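Local coordinates for beta-lactamase domain protein (Burkholderia ambifaria, PDB 5I0P) that binds two zinc ions at a metallo-beta-lactamase-type site and is probably a hydrolase, although its natural substrate is not established, at residues D22-A27 against W39-L44; L93-V98 against W123-W128; R206-Y211 against G262-M267; V242-L247 against E337-L342. One frame throughout, in Å; residues are numbered along the deposited sequence.

Contact 1: D22-A27 against W39-L44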
loop_
_atom_site.group_PDB
_atom_site.type_symbol
_atom_site.label_atom_id
_atom_site.label_comp_id
_atom_site.label_asym_id
_atom_site.label_seq_id
_atom_site.Cartn_x
_atom_site.Cartn_y
_atom_site.Cartn_z
ATOM N N ASP A 22 21.207 5.471 -9.124
ATOM C CA ASP A 22 21.065 6.213 -7.880
ATOM C C ASP A 22 20.034 7.312 -7.992
ATOM O O ASP A 22 19.822 8.042 -7.019
ATOM C CB ASP A 22 22.397 6.870 -7.513
ATOM C CG ASP A 22 23.541 5.922 -7.589
ATOM O OD1 ASP A 22 24.292 6.011 -8.598
ATOM O OD2 ASP A 22 23.685 5.084 -6.666
ATOM N N THR A 23 19.365 7.403 -9.133
ATOM C CA THR A 23 18.400 8.463 -9.350
ATOM C C THR A 23 17.301 8.399 -8.312
ATOM O O THR A 23 16.707 7.340 -8.076
ATOM C CB THR A 23 17.793 8.339 -10.737
ATOM O OG1 THR A 23 18.827 8.500 -11.702
ATOM C CG2 THR A 23 16.704 9.386 -10.944
ATOM N N LEU A 24 17.080 9.537 -7.662
ATOM C CA LEU A 24 15.971 9.790 -6.782
ATOM C C LEU A 24 15.550 11.182 -7.214
ATOM O O LEU A 24 16.378 12.105 -7.180
ATOM C CB LEU A 24 16.366 9.780 -5.315
ATOM C CG LEU A 24 16.963 8.507 -4.788
ATOM C CD1 LEU A 24 17.736 8.851 -3.511
ATOM C CD2 LEU A 24 15.758 7.596 -4.486
ATOM N N PRO A 25 14.287 11.400 -7.533
ATOM C CA PRO A 25 13.860 12.763 -7.841
ATOM C C PRO A 25 13.939 13.643 -6.606
ATOM O O PRO A 25 13.612 13.215 -5.501
ATOM C CB PRO A 25 12.425 12.587 -8.366
ATOM C CG PRO A 25 11.938 11.335 -7.778
ATOM C CD PRO A 25 13.173 10.439 -7.626
ATOM N N ALA A 26 14.408 14.869 -6.806
ATOM C CA ALA A 26 14.423 15.870 -5.753
ATOM C C ALA A 26 13.010 16.278 -5.369
ATOM O O ALA A 26 12.075 16.207 -6.168
ATOM C CB ALA A 26 15.181 17.110 -6.221
ATOM N N ALA A 27 12.851 16.688 -4.116
ATOM C CA ALA A 27 11.539 17.121 -3.663
ATOM C C ALA A 27 11.108 18.339 -4.460
ATOM O O ALA A 27 11.898 19.257 -4.686
ATOM C CB ALA A 27 11.542 17.451 -2.167
ATOM N N TRP A 39 7.793 10.445 -11.955
ATOM C CA TRP A 39 8.023 9.951 -10.599
ATOM C C TRP A 39 8.280 11.146 -9.688
ATOM O O TRP A 39 9.151 11.973 -9.969
ATOM C CB TRP A 39 9.203 8.972 -10.621
ATOM C CG TRP A 39 9.766 8.505 -9.287
ATOM C CD1 TRP A 39 9.148 8.515 -8.070
ATOM C CD2 TRP A 39 11.076 7.963 -9.063
ATOM N NE1 TRP A 39 9.983 8.018 -7.108
ATOM C CE2 TRP A 39 11.176 7.672 -7.682
ATOM C CE3 TRP A 39 12.180 7.706 -9.898
ATOM C CZ2 TRP A 39 12.338 7.120 -7.105
ATOM C CZ3 TRP A 39 13.320 7.164 -9.342
ATOM C CH2 TRP A 39 13.394 6.886 -7.948
ATOM N N LEU A 40 7.492 11.267 -8.635
ATOM C CA LEU A 40 7.729 12.225 -7.572
ATOM C C LEU A 40 8.062 11.454 -6.308
ATOM O O LEU A 40 7.565 10.334 -6.097
ATOM C CB LEU A 40 6.512 13.075 -7.256
ATOM C CG LEU A 40 5.395 13.673 -8.097
ATOM C CD1 LEU A 40 4.750 12.763 -9.143
ATOM C CD2 LEU A 40 4.385 14.022 -7.036
ATOM N N ARG A 41 8.852 12.064 -5.429
ATOM C CA ARG A 41 9.137 11.432 -4.143
ATOM C C ARG A 41 8.874 12.418 -3.023
ATOM O O ARG A 41 9.394 13.532 -3.040
ATOM C CB ARG A 41 10.576 10.902 -4.058
ATOM C CG ARG A 41 10.932 10.399 -2.671
ATOM C CD ARG A 41 12.363 9.833 -2.604
ATOM N NE ARG A 41 12.278 8.504 -3.152
ATOM C CZ ARG A 41 12.687 7.386 -2.580
ATOM N NH1 ARG A 41 13.288 7.378 -1.400
ATOM N NH2 ARG A 41 12.481 6.258 -3.231
ATOM N N MET A 42 8.049 12.018 -2.065
ATOM C CA MET A 42 7.686 12.896 -0.969
ATOM C C MET A 42 8.299 12.425 0.356
ATOM O O MET A 42 8.365 11.220 0.631
ATOM C CB MET A 42 6.163 12.974 -0.822
ATOM C CG MET A 42 5.448 13.729 -1.999
ATOM S SD MET A 42 5.937 15.497 -2.062
ATOM C CE MET A 42 4.632 16.002 -3.226
ATOM N N PRO A 43 8.765 13.345 1.191
ATOM C CA PRO A 43 9.269 12.949 2.513
ATOM C C PRO A 43 8.140 12.540 3.441
ATOM O O PRO A 43 7.043 13.100 3.398
ATOM C CB PRO A 43 9.938 14.223 3.024
ATOM C CG PRO A 43 9.115 15.324 2.381
ATOM C CD PRO A 43 8.826 14.803 0.987
ATOM N N LEU A 44 8.413 11.547 4.276
ATOM C CA LEU A 44 7.506 11.185 5.350
ATOM C C LEU A 44 8.280 11.262 6.658
ATOM O O LEU A 44 9.487 11.039 6.656
ATOM C CB LEU A 44 6.914 9.784 5.145
ATOM C CG LEU A 44 5.948 9.698 3.956
ATOM C CD1 LEU A 44 5.557 8.294 3.698
ATOM C CD2 LEU A 44 4.679 10.575 4.132
HETATM O O HOH W 1 9.708 14.557 -5.903
#

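Contact 2: L93-V98 against W123-W128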
loop_
_atom_site.group_PDB
_atom_site.type_symbol
_atom_site.label_atom_id
_atom_site.label_comp_id
_atom_site.label_asym_id
_atom_site.label_seq_id
_atom_site.Cartn_x
_atom_site.Cartn_y
_atom_site.Cartn_z
ATOM N N LEU A 93 -0.525 22.480 -17.463
ATOM C CA LEU A 93 -1.768 21.741 -17.638
ATOM C C LEU A 93 -2.417 21.455 -16.292
ATOM O O LEU A 93 -1.744 21.396 -15.260
ATOM C CB LEU A 93 -1.503 20.421 -18.364
ATOM C CG LEU A 93 -0.694 20.477 -19.650
ATOM C CD1 LEU A 93 -0.690 19.106 -20.322
ATOM C CD2 LEU A 93 -1.293 21.537 -20.543
ATOM N N PRO A 94 -3.727 21.259 -16.261
ATOM C CA PRO A 94 -4.382 20.913 -14.996
ATOM C C PRO A 94 -4.250 19.434 -14.672
ATOM O O PRO A 94 -3.969 18.592 -15.525
ATOM C CB PRO A 94 -5.845 21.292 -15.243
ATOM C CG PRO A 94 -6.016 21.029 -16.709
ATOM C CD PRO A 94 -4.706 21.432 -17.359
ATOM N N VAL A 95 -4.441 19.140 -13.388
ATOM C CA VAL A 95 -4.750 17.787 -12.959
ATOM C C VAL A 95 -6.197 17.470 -13.332
ATOM O O VAL A 95 -7.100 18.298 -13.148
ATOM C CB VAL A 95 -4.495 17.649 -11.453
ATOM C CG1 VAL A 95 -5.163 16.420 -10.918
ATOM C CG2 VAL A 95 -3.007 17.614 -11.186
ATOM N N LEU A 96 -6.414 16.282 -13.907
ATOM C CA LEU A 96 -7.722 15.861 -14.409
ATOM C C LEU A 96 -8.487 14.979 -13.428
ATOM O O LEU A 96 -9.719 14.931 -13.486
ATOM C CB LEU A 96 -7.568 15.126 -15.753
ATOM C CG LEU A 96 -6.838 15.921 -16.844
ATOM C CD1 LEU A 96 -6.596 15.116 -18.134
ATOM C CD2 LEU A 96 -7.626 17.183 -17.137
ATOM N N ARG A 97 -7.794 14.289 -12.533
ATOM C CA ARG A 97 -8.414 13.391 -11.573
ATOM C C ARG A 97 -7.315 12.916 -10.629
ATOM O O ARG A 97 -6.123 12.994 -10.940
ATOM C CB ARG A 97 -9.112 12.198 -12.260
ATOM C CG ARG A 97 -8.200 11.316 -13.084
ATOM C CD ARG A 97 -8.891 10.135 -13.698
ATOM N NE ARG A 97 -8.127 9.698 -14.856
ATOM C CZ ARG A 97 -8.553 8.832 -15.768
ATOM N NH1 ARG A 97 -9.765 8.296 -15.645
ATOM N NH2 ARG A 97 -7.792 8.535 -16.822
ATOM N N VAL A 98 -7.727 12.456 -9.459
ATOM C CA VAL A 98 -6.804 11.896 -8.491
ATOM C C VAL A 98 -7.177 10.429 -8.279
ATOM O O VAL A 98 -8.320 10.109 -7.906
ATOM C CB VAL A 98 -6.818 12.676 -7.174
ATOM C CG1 VAL A 98 -5.877 12.035 -6.200
ATOM C CG2 VAL A 98 -6.444 14.135 -7.432
ATOM N N TRP A 123 -8.217 23.556 -9.590
ATOM C CA TRP A 123 -9.112 22.660 -10.303
ATOM C C TRP A 123 -10.055 22.036 -9.277
ATOM O O TRP A 123 -9.949 22.285 -8.071
ATOM C CB TRP A 123 -8.338 21.602 -11.090
ATOM C CG TRP A 123 -7.250 20.981 -10.243
ATOM C CD1 TRP A 123 -7.422 20.115 -9.191
ATOM C CD2 TRP A 123 -5.838 21.175 -10.374
ATOM N NE1 TRP A 123 -6.208 19.779 -8.655
ATOM C CE2 TRP A 123 -5.217 20.413 -9.360
ATOM C CE3 TRP A 123 -5.040 21.931 -11.240
ATOM C CZ2 TRP A 123 -3.823 20.374 -9.196
ATOM C CZ3 TRP A 123 -3.672 21.912 -11.072
ATOM C CH2 TRP A 123 -3.072 21.133 -10.054
ATOM N N ASN A 124 -11.009 21.251 -9.772
ATOM C CA ASN A 124 -11.932 20.526 -8.900
ATOM C C ASN A 124 -12.250 19.219 -9.613
ATOM O O ASN A 124 -13.064 19.199 -10.547
ATOM C CB ASN A 124 -13.180 21.338 -8.586
ATOM C CG ASN A 124 -13.016 22.183 -7.323
ATOM O OD1 ASN A 124 -13.158 21.668 -6.211
ATOM N ND2 ASN A 124 -12.708 23.468 -7.484
ATOM N N VAL A 125 -11.586 18.149 -9.187
ATOM C CA VAL A 125 -11.578 16.894 -9.916
ATOM C C VAL A 125 -12.040 15.788 -8.994
ATOM O O VAL A 125 -12.168 15.962 -7.782
ATOM C CB VAL A 125 -10.196 16.562 -10.482
ATOM C CG1 VAL A 125 -9.716 17.703 -11.411
ATOM C CG2 VAL A 125 -9.247 16.348 -9.343
ATOM N N ARG A 126 -12.299 14.638 -9.603
ATOM C CA ARG A 126 -12.893 13.494 -8.932
ATOM C C ARG A 126 -11.820 12.517 -8.409
ATOM O O ARG A 126 -10.798 12.270 -9.045
ATOM C CB ARG A 126 -13.862 12.799 -9.894
ATOM C CG ARG A 126 -14.379 11.471 -9.353
ATOM C CD ARG A 126 -15.468 11.645 -8.272
ATOM N NE ARG A 126 -16.688 12.219 -8.814
ATOM C CZ ARG A 126 -17.060 13.495 -8.688
ATOM N NH1 ARG A 126 -16.307 14.361 -8.026
ATOM N NH2 ARG A 126 -18.196 13.914 -9.247
ATOM N N LEU A 127 -12.056 11.983 -7.231
ATOM C CA LEU A 127 -11.226 10.920 -6.679
ATOM C C LEU A 127 -11.603 9.565 -7.271
ATOM O O LEU A 127 -12.776 9.191 -7.253
ATOM C CB LEU A 127 -11.405 10.882 -5.159
ATOM C CG LEU A 127 -10.978 9.556 -4.536
ATOM C CD1 LEU A 127 -9.470 9.466 -4.585
ATOM C CD2 LEU A 127 -11.511 9.409 -3.104
ATOM N N TRP A 128 -10.604 8.815 -7.750
ATOM C CA TRP A 128 -10.776 7.438 -8.223
ATOM C C TRP A 128 -10.152 6.461 -7.218
ATOM O O TRP A 128 -8.960 6.560 -6.899
ATOM C CB TRP A 128 -10.157 7.256 -9.622
ATOM C CG TRP A 128 -10.875 8.063 -10.724
ATOM C CD1 TRP A 128 -11.157 9.397 -10.701
ATOM C CD2 TRP A 128 -11.346 7.578 -11.996
ATOM N NE1 TRP A 128 -11.799 9.769 -11.856
ATOM C CE2 TRP A 128 -11.934 8.672 -12.666
ATOM C CE3 TRP A 128 -11.340 6.318 -12.623
ATOM C CZ2 TRP A 128 -12.544 8.547 -13.934
ATOM C CZ3 TRP A 128 -11.926 6.192 -13.868
ATOM C CH2 TRP A 128 -12.541 7.309 -14.513
HETATM O O HOH W 2 -12.183 14.334 -12.477
#

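Contact 3: R206-Y211 against G262-M267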
loop_
_atom_site.group_PDB
_atom_site.type_symbol
_atom_site.label_atom_id
_atom_site.label_comp_id
_atom_site.label_asym_id
_atom_site.label_seq_id
_atom_site.Cartn_x
_atom_site.Cartn_y
_atom_site.Cartn_z
ATOM N N ARG A 206 -4.712 -1.676 -16.285
ATOM C CA ARG A 206 -5.675 -2.647 -15.786
ATOM C C ARG A 206 -5.669 -2.641 -14.255
ATOM O O ARG A 206 -4.608 -2.723 -13.639
ATOM C CB ARG A 206 -5.322 -4.025 -16.353
ATOM C CG ARG A 206 -6.276 -5.152 -15.976
ATOM C CD ARG A 206 -6.627 -5.999 -17.192
ATOM N NE ARG A 206 -7.101 -5.188 -18.318
ATOM C CZ ARG A 206 -8.384 -4.984 -18.603
ATOM N NH1 ARG A 206 -9.328 -5.530 -17.850
ATOM N NH2 ARG A 206 -8.726 -4.247 -19.648
ATOM N N VAL A 207 -6.844 -2.549 -13.635
ATOM C CA VAL A 207 -6.887 -2.608 -12.180
ATOM C C VAL A 207 -6.582 -4.019 -11.711
ATOM O O VAL A 207 -7.228 -4.984 -12.138
ATOM C CB VAL A 207 -8.253 -2.168 -11.645
ATOM C CG1 VAL A 207 -8.380 -2.551 -10.141
ATOM C CG2 VAL A 207 -8.442 -0.661 -11.826
ATOM N N VAL A 208 -5.595 -4.148 -10.828
ATOM C CA VAL A 208 -5.244 -5.422 -10.215
ATOM C C VAL A 208 -5.392 -5.257 -8.703
ATOM O O VAL A 208 -4.655 -4.480 -8.076
ATOM C CB VAL A 208 -3.835 -5.881 -10.618
ATOM C CG1 VAL A 208 -3.472 -7.186 -9.904
ATOM C CG2 VAL A 208 -3.771 -6.062 -12.143
ATOM N N THR A 209 -6.399 -5.922 -8.126
ATOM C CA THR A 209 -6.678 -5.772 -6.699
ATOM C C THR A 209 -5.821 -6.730 -5.890
ATOM O O THR A 209 -5.604 -7.874 -6.293
ATOM C CB THR A 209 -8.141 -6.046 -6.377
ATOM O OG1 THR A 209 -8.459 -7.374 -6.798
ATOM C CG2 THR A 209 -9.012 -5.098 -7.124
ATOM N N GLY A 210 -5.401 -6.271 -4.723
ATOM C CA GLY A 210 -4.617 -7.082 -3.814
ATOM C C GLY A 210 -5.234 -7.033 -2.433
ATOM O O GLY A 210 -5.933 -6.093 -2.083
ATOM N N TYR A 211 -5.009 -8.091 -1.662
ATOM C CA TYR A 211 -5.675 -8.226 -0.373
ATOM C C TYR A 211 -4.647 -8.539 0.709
ATOM O O TYR A 211 -3.526 -8.953 0.424
ATOM C CB TYR A 211 -6.771 -9.301 -0.451
ATOM C CG TYR A 211 -7.789 -8.987 -1.520
ATOM C CD1 TYR A 211 -8.863 -8.144 -1.254
ATOM C CD2 TYR A 211 -7.651 -9.483 -2.799
ATOM C CE1 TYR A 211 -9.788 -7.814 -2.243
ATOM C CE2 TYR A 211 -8.548 -9.165 -3.787
ATOM C CZ TYR A 211 -9.623 -8.331 -3.506
ATOM O OH TYR A 211 -10.522 -8.016 -4.500
ATOM N N GLY A 262 0.438 -13.829 -6.372
ATOM C CA GLY A 262 0.414 -14.570 -7.614
ATOM C C GLY A 262 0.031 -13.743 -8.822
ATOM O O GLY A 262 0.419 -14.089 -9.939
ATOM N N ARG A 263 -0.696 -12.640 -8.622
ATOM C CA ARG A 263 -1.059 -11.754 -9.724
ATOM C C ARG A 263 0.155 -11.108 -10.407
ATOM O O ARG A 263 0.123 -10.817 -11.612
ATOM C CB ARG A 263 -1.988 -10.668 -9.189
ATOM C CG ARG A 263 -3.301 -11.169 -8.631
ATOM C CD ARG A 263 -4.136 -11.939 -9.680
ATOM N NE ARG A 263 -4.362 -11.253 -10.971
ATOM C CZ ARG A 263 -5.274 -10.302 -11.213
ATOM N NH1 ARG A 263 -6.066 -9.856 -10.249
ATOM N NH2 ARG A 263 -5.399 -9.799 -12.430
ATOM N N TYR A 264 1.229 -10.856 -9.671
ATOM C CA TYR A 264 2.385 -10.229 -10.291
ATOM C C TYR A 264 3.420 -11.258 -10.711
ATOM O O TYR A 264 4.136 -11.014 -11.679
ATOM C CB TYR A 264 3.003 -9.218 -9.325
ATOM C CG TYR A 264 1.937 -8.492 -8.549
ATOM C CD1 TYR A 264 1.213 -7.470 -9.129
ATOM C CD2 TYR A 264 1.622 -8.872 -7.247
ATOM C CE1 TYR A 264 0.197 -6.822 -8.423
ATOM C CE2 TYR A 264 0.638 -8.246 -6.552
ATOM C CZ TYR A 264 -0.092 -7.223 -7.139
ATOM O OH TYR A 264 -1.112 -6.590 -6.438
ATOM N N GLU A 265 3.438 -12.431 -10.055
ATOM C CA GLU A 265 4.355 -13.511 -10.417
ATOM C C GLU A 265 4.229 -13.891 -11.889
ATOM O O GLU A 265 5.224 -14.243 -12.530
ATOM C CB GLU A 265 4.084 -14.744 -9.555
ATOM C CG GLU A 265 5.006 -14.975 -8.373
ATOM C CD GLU A 265 4.458 -16.030 -7.397
ATOM O OE1 GLU A 265 3.217 -16.173 -7.280
ATOM O OE2 GLU A 265 5.267 -16.722 -6.737
ATOM N N THR A 266 3.021 -13.851 -12.444
ATOM C CA THR A 266 2.856 -14.323 -13.815
ATOM C C THR A 266 3.098 -13.240 -14.854
ATOM O O THR A 266 3.115 -13.558 -16.047
ATOM C CB THR A 266 1.446 -14.909 -14.051
ATOM O OG1 THR A 266 0.445 -13.989 -13.587
ATOM C CG2 THR A 266 1.294 -16.266 -13.370
ATOM N N MET A 267 3.262 -11.986 -14.435
ATOM C CA MET A 267 3.504 -10.886 -15.350
ATOM C C MET A 267 4.906 -11.023 -15.965
ATOM O O MET A 267 5.713 -11.855 -15.555
ATOM C CB MET A 267 3.371 -9.546 -14.629
ATOM C CG MET A 267 1.972 -9.191 -14.130
ATOM S SD MET A 267 1.944 -7.661 -13.153
ATOM C CE MET A 267 0.242 -7.548 -12.591
HETATM O O HOH W 3 -6.784 -7.466 -13.525
HETATM O O HOH W 4 -3.052 -4.607 -5.824
HETATM O O HOH W 5 -2.741 -8.952 -5.912
#

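Contact 4: V242-L247 against E337-L342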
loop_
_atom_site.group_PDB
_atom_site.type_symbol
_atom_site.label_atom_id
_atom_site.label_comp_id
_atom_site.label_asym_id
_atom_site.label_seq_id
_atom_site.Cartn_x
_atom_site.Cartn_y
_atom_site.Cartn_z
ATOM N N VAL A 242 1.256 -6.624 7.005
ATOM C CA VAL A 242 0.125 -7.551 7.080
ATOM C C VAL A 242 -0.269 -7.665 8.545
ATOM O O VAL A 242 0.585 -7.954 9.388
ATOM C CB VAL A 242 0.481 -8.929 6.492
ATOM C CG1 VAL A 242 -0.561 -9.901 6.806
ATOM C CG2 VAL A 242 0.619 -8.828 4.966
ATOM N N SER A 243 -1.511 -7.320 8.879
ATOM C CA SER A 243 -1.881 -7.332 10.288
ATOM C C SER A 243 -3.322 -7.764 10.506
ATOM O O SER A 243 -4.184 -7.626 9.638
ATOM C CB SER A 243 -1.651 -5.984 10.964
ATOM O OG SER A 243 -0.278 -5.824 11.224
ATOM N N VAL A 244 -3.551 -8.291 11.706
ATOM C CA VAL A 244 -4.869 -8.588 12.230
ATOM C C VAL A 244 -5.207 -7.506 13.249
ATOM O O VAL A 244 -4.338 -7.072 14.017
ATOM C CB VAL A 244 -4.924 -9.993 12.857
ATOM C CG1 VAL A 244 -6.276 -10.211 13.489
ATOM C CG2 VAL A 244 -4.654 -11.061 11.797
ATOM N N PHE A 245 -6.434 -7.001 13.185
ATOM C CA PHE A 245 -6.919 -5.950 14.059
ATOM C C PHE A 245 -8.165 -6.413 14.786
ATOM O O PHE A 245 -8.762 -7.451 14.465
ATOM C CB PHE A 245 -7.228 -4.677 13.260
ATOM C CG PHE A 245 -6.096 -4.211 12.393
ATOM C CD1 PHE A 245 -5.062 -3.458 12.919
ATOM C CD2 PHE A 245 -6.044 -4.560 11.048
ATOM C CE1 PHE A 245 -4.021 -3.030 12.111
ATOM C CE2 PHE A 245 -4.994 -4.136 10.222
ATOM C CZ PHE A 245 -3.984 -3.380 10.762
ATOM N N ASP A 246 -8.591 -5.585 15.741
ATOM C CA ASP A 246 -9.756 -5.915 16.550
ATOM C C ASP A 246 -11.031 -6.016 15.717
ATOM O O ASP A 246 -11.951 -6.748 16.099
ATOM C CB ASP A 246 -9.918 -4.877 17.654
ATOM C CG ASP A 246 -11.045 -5.220 18.603
ATOM O OD1 ASP A 246 -11.681 -4.274 19.123
ATOM O OD2 ASP A 246 -11.300 -6.433 18.823
ATOM N N LEU A 247 -11.071 -5.350 14.559
ATOM C CA LEU A 247 -12.303 -5.217 13.783
ATOM C C LEU A 247 -12.674 -6.517 13.107
ATOM O O LEU A 247 -13.861 -6.812 12.916
ATOM C CB LEU A 247 -12.139 -4.131 12.719
ATOM C CG LEU A 247 -13.393 -3.843 11.923
ATOM C CD1 LEU A 247 -14.396 -3.267 12.875
ATOM C CD2 LEU A 247 -13.109 -2.896 10.787
ATOM N N GLU A 337 1.130 -8.070 13.496
ATOM C CA GLU A 337 1.855 -8.897 12.542
ATOM C C GLU A 337 2.016 -10.318 13.081
ATOM O O GLU A 337 1.930 -11.296 12.325
ATOM C CB GLU A 337 3.203 -8.249 12.210
ATOM C CG GLU A 337 3.969 -8.888 11.039
ATOM C CD GLU A 337 3.834 -8.115 9.718
ATOM O OE1 GLU A 337 3.352 -8.719 8.733
ATOM O OE2 GLU A 337 4.209 -6.915 9.658
ATOM N N ALA A 338 2.275 -10.457 14.387
ATOM C CA ALA A 338 2.352 -11.794 14.972
ATOM C C ALA A 338 1.007 -12.515 14.852
ATOM O O ALA A 338 0.957 -13.692 14.485
ATOM C CB ALA A 338 2.831 -11.707 16.422
ATOM N N LEU A 339 -0.100 -11.808 15.109
ATOM C CA LEU A 339 -1.426 -12.400 14.935
ATOM C C LEU A 339 -1.680 -12.871 13.501
ATOM O O LEU A 339 -2.348 -13.893 13.286
ATOM C CB LEU A 339 -2.500 -11.398 15.332
ATOM C CG LEU A 339 -3.356 -11.828 16.502
ATOM C CD1 LEU A 339 -4.569 -10.933 16.534
ATOM C CD2 LEU A 339 -3.749 -13.307 16.364
ATOM N N ALA A 340 -1.169 -12.145 12.508
ATOM C CA ALA A 340 -1.330 -12.574 11.124
ATOM C C ALA A 340 -0.640 -13.915 10.859
ATOM O O ALA A 340 -1.160 -14.748 10.114
ATOM C CB ALA A 340 -0.816 -11.486 10.187
ATOM N N HIS A 341 0.545 -14.136 11.425
ATOM C CA HIS A 341 1.217 -15.421 11.222
ATOM C C HIS A 341 0.535 -16.528 12.011
ATOM O O HIS A 341 0.387 -17.657 11.521
ATOM C CB HIS A 341 2.698 -15.312 11.608
ATOM C CG HIS A 341 3.459 -14.388 10.721
ATOM N ND1 HIS A 341 3.338 -13.016 10.818
ATOM C CD2 HIS A 341 4.221 -14.623 9.626
ATOM C CE1 HIS A 341 4.044 -12.444 9.853
ATOM N NE2 HIS A 341 4.581 -13.395 9.107
ATOM N N LEU A 342 0.127 -16.232 13.243
ATOM C CA LEU A 342 -0.593 -17.225 14.023
ATOM C C LEU A 342 -1.911 -17.606 13.360
ATOM O O LEU A 342 -2.259 -18.789 13.315
ATOM C CB LEU A 342 -0.830 -16.715 15.435
ATOM C CG LEU A 342 0.416 -16.679 16.310
ATOM C CD1 LEU A 342 0.176 -15.779 17.533
ATOM C CD2 LEU A 342 0.771 -18.083 16.735
#

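Contact 1: D22-A27 against W39-L44
The indole of Trp-39 carries Pro-25 on one face and has Arg-41 NH2 at its edge, in plane, while the guanidinium of Arg-41 carries Leu-24 on one of its own faces. The pieces are the N-terminal loop 22-27 and strand 37-43 of the seven-stranded mixed sheet, one of the two sheets of the metallo-beta-lactamase fold. Pro-25 makes a CH-pi contact: CD stands 3.3 Å from the centroid of the Trp-39 six-membered ring, only 7° off its normal. The pyrrolidine crosses the indole at about a right angle, and its CG reaches on to Arg-41 CB at 4.0 Å. One residue before the proline, Leu-24 CD2 sits 3.6 Å from Arg-41 CZ, over the centre of the guanidinium. Arg-41 gets there by running straight from CA and then bending at chi3 (-80°). Asn-52 OD1, on strand 50-60, is shared by the two polar ends, taking a hydrogen bond from Trp-39 NE1 and a weak one from Arg-41 NH2. No direct hydrogen bond joins the loop to the strand. Instead water 1 lies 2.9 Å from Ala-26 O and accepts a hydrogen bond from Arg-41 N at 2.7 Å.

Contact 2: L93-V98 against W123-W128
Parallel strand pairing joins Val-98 of strand 95-99 to Leu-127 of strand 126-130, next to each other in the seven-stranded sheet. Val-98 uses both its N and its O toward this strand, bonding to the residues before and after Leu-127: N donates to Arg-126 O at 3.1 Å, and O accepts a nearly straight bond from Trp-128 N at 2.6 Å. One step earlier water 2 bridges the backbones, donating to Leu-96 O and accepting from Arg-126 N at 2.9 Å. Arg-97 projects to the face of the sheet where Trp-128 lies. Its CG sits between the backbone N and the carbonyl carbon (chi1 60°), and the chain, extended from CG to NE, lays CD and then NH1 over the indole. CD is 3.6 Å from the five-membered-ring centroid, and CZ makes a cation-pi contact with the six-membered ring at 4.4 Å. The guanidinium meets that ring edge-on, the planes 88° apart, with NH1 leading; NH2 has a salt bridge with Asp-58, and NE bonds to Thr-67. The chain between the strands passes through helices 105-108 and 111-115, a beta-alpha-beta connection that carries the zinc ligands His-102, His-104, Asp-106 and His-107. Trp-123 is held at its NE1 by Leu-114 O. Val-95 CB lies over one face of that indole, 3.7 Å from the six-membered-ring centroid, and Val-125 CG2 packs 4.1 Å from Val-98 CG2.

Contact 3: R206-Y211 against G262-M267
Val-208, on strand 203-210, points its side chain at the segment 262-267, where Arg-263 and Tyr-264 meet CG1 and Met-267 meets CG2. With CG1 trans to its backbone N (chi1 177°), Val-208 puts that methyl 3.7 Å from Arg-263 NH1, over one face of the guanidinium. The arginine does not reach out straight: consecutive bends at chi2 (-60°) and chi3 (-52°) curl the chain, so that CB and guanidinium both touch the same methyl. Arg-263 CB also stands over the centre of the Tyr-264 ring. That ring brings CE1 to 4.0 Å from Val-208 CG1, while the extended Met-267 ends with CE at 4.3 Å from Val-208 CG2. Polar links run through water. Water 3, in the guanidinium plane, accepts from Arg-263 NH2 at 2.9 Å and donates to Val-207 O. Tyr-264 OH is hydrogen-bonded to water 4 and water 5, which donate to Val-208 O and Thr-209 O respectively. Arg-263 NH1 has its salt bridge with Glu-194, which also accepts from Thr-209 OG1. The helix is therefore seated on the six-stranded sheet of the metallo-beta-lactamase fold by apolar contact and water-mediated bonds, and the arginine charge is probably balanced by Glu-194.

Contact 4: V242-L247 against E337-L342
Val-244 packs against Leu-339 and Ala-340, joining loop 242-247 of the metallo-beta-lactamase domain to helix 333-347 of the C-terminal helical region. This is the tight part. Val-244 splits its methyls between two helix residues, CG1 lying 3.6 Å from Leu-339 CD1 and CG2 3.7 Å from Ala-340 CA; the valine and leucine side chains cross at about a right angle. Val-242 closes the row with CG1 at 3.7 Å from Ala-340 CB; the Val-242 side chain is also about 5 Å from that of the zinc ligand His-213. A backbone hydrogen bond between Val-244 and Gly-336 ties the loop down further. The partly exposed side, at Glu-337, is looser. A bend at chi2 (100°) turns its carboxylate back to Val-242, yet the bond from Val-242 N to OE1 is weak, 3.4 Å long and well off straight (138°). The same OE1 lies only 2.9 Å from Val-242 O, an acceptor facing an acceptor and so an unfavourable contact as modelled. The Glu-337 carbonyl is gripped more firmly: His-341 N reaches its O from one face, and His-341 ND1 donates from the other at 2.7 Å.

In the fold
Contacts 3 and 4 are buried, whereas contacts 1 and 2 are only partly so. Contacts 1 and 2 belong to the same seven-stranded sheet, about 22 Å apart between centres; contact 3 sets a short helix against the six-stranded one, and contact 4 lies in neither sheet. Direct backbone pairing across the segments occurs in contact 2 alone, where strands are neighbours. Bridging waters occur in contacts 1, 2 and 3; in 1 and 3 they stand in, with apolar packing, for direct hydrogen bonds. Contact 4 relies on aliphatic side chains with one weak polar bond. An arginine face meets an aliphatic methyl in contacts 1 and 3, but an arginine edge meets an indole in contact 2. Along the chain, the segments of contacts 3 and 4 alternate.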